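Local atomic coordinates of lipoprotein (Mycoplasma mycoides subsp. capri, PDB entry 7ADK), a protein that probably cleaves proteins, being a lipoprotein of the mycoplasma DUF31 peptidase family in the PA clan of chymotrypsin-like proteases. Residues F512-N516 with S517-K521; E852-F855 with N856-T859. One frame throughout, in Å; residues are numbered along the deposited sequence.

Contact 1 of 2, residues F512-N516 with S517-K521; sequences FINEN and SSPLK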
loop_
_atom_site.group_PDB
_atom_site.type_symbol
_atom_site.label_atom_id
_atom_site.label_comp_id
_atom_site.label_asym_id
_atom_site.label_seq_id
_atom_site.Cartn_x
_atom_site.Cartn_y
_atom_site.Cartn_z
ATOM N N PHE B 512 -5.767 40.265 -7.934
ATOM C CA PHE B 512 -7.071 40.348 -8.594
ATOM C C PHE B 512 -8.083 41.324 -7.973
ATOM O O PHE B 512 -9.157 41.520 -8.541
ATOM C CB PHE B 512 -7.646 38.934 -8.692
ATOM C CG PHE B 512 -7.984 38.312 -7.358
ATOM C CD1 PHE B 512 -9.228 38.536 -6.759
ATOM C CD2 PHE B 512 -7.037 37.498 -6.718
ATOM C CE1 PHE B 512 -9.534 37.919 -5.541
ATOM C CE2 PHE B 512 -7.342 36.894 -5.492
ATOM C CZ PHE B 512 -8.598 37.092 -4.907
ATOM N N ILE B 513 -7.765 41.955 -6.842
ATOM C CA ILE B 513 -8.565 43.005 -6.180
ATOM C C ILE B 513 -8.071 44.431 -6.505
ATOM O O ILE B 513 -8.772 45.402 -6.231
ATOM C CB ILE B 513 -8.575 42.728 -4.654
ATOM C CG1 ILE B 513 -9.237 41.390 -4.300
ATOM C CG2 ILE B 513 -9.249 43.815 -3.812
ATOM C CD1 ILE B 513 -10.676 41.193 -4.772
ATOM N N ASN B 514 -6.868 44.589 -7.075
ATOM C CA ASN B 514 -6.098 45.844 -7.092
ATOM C C ASN B 514 -6.569 46.944 -8.081
ATOM O O ASN B 514 -5.770 47.572 -8.779
ATOM C CB ASN B 514 -4.599 45.504 -7.169
ATOM C CG ASN B 514 -3.668 46.575 -6.611
ATOM O OD1 ASN B 514 -4.085 47.624 -6.146
ATOM N ND2 ASN B 514 -2.380 46.342 -6.604
ATOM N N GLU B 515 -7.881 47.187 -8.133
ATOM C CA GLU B 515 -8.445 48.488 -8.493
ATOM C C GLU B 515 -8.374 49.384 -7.242
ATOM O O GLU B 515 -8.339 48.884 -6.135
ATOM C CB GLU B 515 -9.882 48.348 -9.028
ATOM C CG GLU B 515 -10.504 49.698 -9.420
ATOM C CD GLU B 515 -11.808 49.614 -10.220
ATOM O OE1 GLU B 515 -12.693 48.796 -9.898
ATOM O OE2 GLU B 515 -11.989 50.422 -11.161
ATOM N N ASN B 516 -8.346 50.698 -7.386
ATOM C CA ASN B 516 -8.223 51.655 -6.296
ATOM C C ASN B 516 -9.294 51.473 -5.202
ATOM O O ASN B 516 -10.438 51.154 -5.488
ATOM C CB ASN B 516 -8.212 53.082 -6.854
ATOM C CG ASN B 516 -7.231 53.288 -7.979
ATOM O OD1 ASN B 516 -7.569 53.241 -9.139
ATOM N ND2 ASN B 516 -5.994 53.495 -7.696
ATOM N N SER B 517 -8.928 51.737 -3.941
ATOM C CA SER B 517 -9.738 51.679 -2.699
ATOM C C SER B 517 -10.178 50.289 -2.209
ATOM O O SER B 517 -10.244 50.073 -1.000
ATOM C CB SER B 517 -10.916 52.661 -2.745
ATOM O OG SER B 517 -11.982 52.157 -3.525
ATOM N N SER B 518 -10.398 49.314 -3.087
ATOM C CA SER B 518 -10.661 47.916 -2.710
ATOM C C SER B 518 -9.523 47.093 -2.046
ATOM O O SER B 518 -9.875 46.075 -1.440
ATOM C CB SER B 518 -11.179 47.165 -3.934
ATOM O OG SER B 518 -12.419 47.677 -4.344
ATOM N N PRO B 519 -8.205 47.416 -2.131
ATOM C CA PRO B 519 -7.125 46.580 -1.586
ATOM C C PRO B 519 -7.087 46.478 -0.057
ATOM O O PRO B 519 -7.904 47.043 0.663
ATOM C CB PRO B 519 -5.812 47.183 -2.102
ATOM C CG PRO B 519 -6.217 48.019 -3.296
ATOM C CD PRO B 519 -7.603 48.490 -2.904
ATOM N N LEU B 520 -6.075 45.765 0.447
ATOM C CA LEU B 520 -5.775 45.684 1.879
ATOM C C LEU B 520 -4.368 46.136 2.285
ATOM O O LEU B 520 -4.171 46.455 3.448
ATOM C CB LEU B 520 -6.104 44.269 2.363
ATOM C CG LEU B 520 -5.307 43.129 1.717
ATOM C CD1 LEU B 520 -3.906 42.976 2.284
ATOM C CD2 LEU B 520 -6.074 41.843 1.955
ATOM N N LYS B 521 -3.394 46.228 1.372
ATOM C CA LYS B 521 -1.992 46.541 1.718
ATOM C C LYS B 521 -1.787 47.952 2.293
ATOM O O LYS B 521 -1.015 48.137 3.228
ATOM C CB LYS B 521 -1.101 46.326 0.487
ATOM C CG LYS B 521 -0.799 44.853 0.166
ATOM C CD LYS B 521 0.028 44.093 1.213
ATOM C CE LYS B 521 1.260 44.818 1.792
ATOM N NZ LYS B 521 2.253 45.238 0.770
#
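The carboxamide of Asn514 and the ring of Pro519 meet at roughly a right angle, OD1 of Asn514 touching Pro519 CG at 3.6 Å. The amide is brought there by a CG anti to the backbone N (chi1 -155°), although the CB itself points away from 517-521; ND2 is hydrogen-bonded to Asp511 just upstream. At another corner of the proline ring, Pro519 CD lies 3.3 Å from the carbonyl O of Glu515, so the ring is bordered by two oxygens of 512-516. The flat peptide group after Asn516 takes two donors on its oxygen: Ser517 OG, 2.7 Å from Asn516 O and tilted 26° from the carbonyl plane, and Ser518 N, whose bond to Asn516 O (3.0 Å) is weak. Ser517 has a positive phi, and the chain reverses there. A tight bend also precedes it: Asn514 is the centre of an inverse gamma turn, closed by Glu515 N on Ile513 O at 2.8 Å. Ahead of both bends, the buried Ile513 packs against Ser518. CG2 of Ile513, anti to the backbone N, reaches Ser518 O at 3.3 Å and Ser518 CB at 3.9 Å, while the side chain also rests on Tyr743 of strand 737-747. Ser518 OG is hydrogen-bonded to Asp817 OD1.

Contact 2 of 2, residues E852-F855 with N856-T859; sequences EFKF and NNGT
Phe855 and Asn856 abut at the start of a tight bend, with Phe855 CB 3.8 Å from Asn856 OD1. The bend is closed by the backbone: Asn857 N donates to Phe855 O at 2.8 Å, a bent bond (N-H...O 142°) whose donor is tilted 29° from the carbonyl plane. One residue, Asn856, with positive phi, is bracketed by this bond, close to a classic gamma turn. The Phe855 ring runs off from the bend to a cation-pi contact with Arg790 and to Gln807 and Asp809 of strand 807-809. Asn856 OD1 is held by Gln807 NE2 on that same strand. In Asn857, CG lies between the backbone N and the carbonyl carbon (chi1 76°), which swings OD1 back over the turn. There Asn857 OD1 takes a weak hydrogen bond from Gly858 N (3.0 Å) and touches the aliphatic Lys854 CB (3.7 Å). The two oxygens Asn857 OD1 and Phe855 O, 3.3 Å apart, are both acceptors and do not bond. The Asn857 N to Phe855 O bond thus closes the bend main chain to main chain, the Asn857 carboxamide adds a weak second bond, and Phe855 and Asn856 tie the bend to strand 807-809.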
loop_
_atom_site.group_PDB
_atom_site.type_symbol
_atom_site.label_atom_id
_atom_site.label_comp_id
_atom_site.label_asym_id
_atom_site.label_seq_id
_atom_site.Cartn_x
_atom_site.Cartn_y
_atom_site.Cartn_z
ATOM N N GLU B 852 -27.151 34.020 -13.570
ATOM C CA GLU B 852 -26.759 33.305 -12.351
ATOM C C GLU B 852 -25.468 33.839 -11.695
ATOM O O GLU B 852 -25.373 33.858 -10.469
ATOM C CB GLU B 852 -26.623 31.824 -12.730
ATOM C CG GLU B 852 -25.979 30.949 -11.655
ATOM C CD GLU B 852 -26.019 29.444 -11.958
ATOM O OE1 GLU B 852 -26.678 29.000 -12.916
ATOM O OE2 GLU B 852 -25.418 28.676 -11.186
ATOM N N PHE B 853 -24.486 34.288 -12.483
ATOM C CA PHE B 853 -23.167 34.712 -11.998
ATOM C C PHE B 853 -22.982 36.225 -11.849
ATOM O O PHE B 853 -21.908 36.667 -11.427
ATOM C CB PHE B 853 -22.078 34.068 -12.854
ATOM C CG PHE B 853 -21.961 32.573 -12.656
ATOM C CD1 PHE B 853 -21.233 32.054 -11.576
ATOM C CD2 PHE B 853 -22.602 31.696 -13.534
ATOM C CE1 PHE B 853 -21.121 30.669 -11.403
ATOM C CE2 PHE B 853 -22.487 30.311 -13.370
ATOM C CZ PHE B 853 -21.738 29.799 -12.307
ATOM N N LYS B 854 -24.005 37.038 -12.124
ATOM C CA LYS B 854 -24.017 38.465 -11.765
ATOM C C LYS B 854 -24.076 38.657 -10.242
ATOM O O LYS B 854 -24.306 37.712 -9.499
ATOM C CB LYS B 854 -25.181 39.181 -12.455
ATOM C CG LYS B 854 -25.031 39.245 -13.977
ATOM C CD LYS B 854 -26.252 39.950 -14.580
ATOM C CE LYS B 854 -26.311 39.850 -16.105
ATOM N NZ LYS B 854 -25.358 40.693 -16.788
ATOM N N PHE B 855 -23.858 39.873 -9.767
ATOM C CA PHE B 855 -23.923 40.255 -8.355
ATOM C C PHE B 855 -24.883 41.432 -8.136
ATOM O O PHE B 855 -25.072 42.260 -9.027
ATOM C CB PHE B 855 -22.536 40.651 -7.850
ATOM C CG PHE B 855 -21.497 39.566 -7.720
ATOM C CD1 PHE B 855 -21.449 38.766 -6.569
ATOM C CD2 PHE B 855 -20.509 39.422 -8.703
ATOM C CE1 PHE B 855 -20.418 37.834 -6.401
ATOM C CE2 PHE B 855 -19.477 38.494 -8.534
ATOM C CZ PHE B 855 -19.431 37.705 -7.381
ATOM N N ASN B 856 -25.421 41.538 -6.915
ATOM C CA ASN B 856 -26.222 42.641 -6.359
ATOM C C ASN B 856 -27.587 42.907 -7.023
ATOM O O ASN B 856 -28.578 43.020 -6.299
ATOM C CB ASN B 856 -25.365 43.920 -6.232
ATOM C CG ASN B 856 -24.230 43.779 -5.236
ATOM O OD1 ASN B 856 -23.064 43.638 -5.571
ATOM N ND2 ASN B 856 -24.541 43.770 -3.963
ATOM N N ASN B 857 -27.691 42.981 -8.355
ATOM C CA ASN B 857 -28.993 43.023 -9.032
ATOM C C ASN B 857 -29.661 41.636 -9.019
ATOM O O ASN B 857 -30.866 41.536 -8.805
ATOM C CB ASN B 857 -28.869 43.647 -10.436
ATOM C CG ASN B 857 -28.252 42.771 -11.522
ATOM O OD1 ASN B 857 -27.381 41.948 -11.302
ATOM N ND2 ASN B 857 -28.692 42.928 -12.745
ATOM N N GLY B 858 -28.868 40.567 -9.145
ATOM C CA GLY B 858 -29.224 39.211 -8.737
ATOM C C GLY B 858 -28.621 38.878 -7.374
ATOM O O GLY B 858 -27.413 38.732 -7.252
ATOM N N THR B 859 -29.453 38.774 -6.344
ATOM C CA THR B 859 -29.071 38.340 -4.988
ATOM C C THR B 859 -29.297 36.842 -4.737
ATOM O O THR B 859 -28.804 36.320 -3.739
ATOM C CB THR B 859 -29.814 39.153 -3.921
ATOM O OG1 THR B 859 -31.196 38.962 -4.067
ATOM C CG2 THR B 859 -29.537 40.643 -4.006
#

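Overall arrangement
Contact 1 comes first along the chain, in the loop between strands 503-507 and 535-537, where the chain passes from the antiparallel sheet to the mixed one. Contact 2 lies in the C-terminal tail, after strand 836-837. Their centres are 21 Å apart and their nearest atoms about 10 Å, without touching, both on the same side of the chain's centre and at the surface. The mixed sheet links them: Phe512 meets Tyr808 and Ile513, Leu520 and Lys521 lean on strand 737-747, while the tail packs on strand 807-809 and Arg790 of strand 783-792. Loop and tail thus cover neighbouring parts of one sheet, in what is probably the PA-clan protease fold.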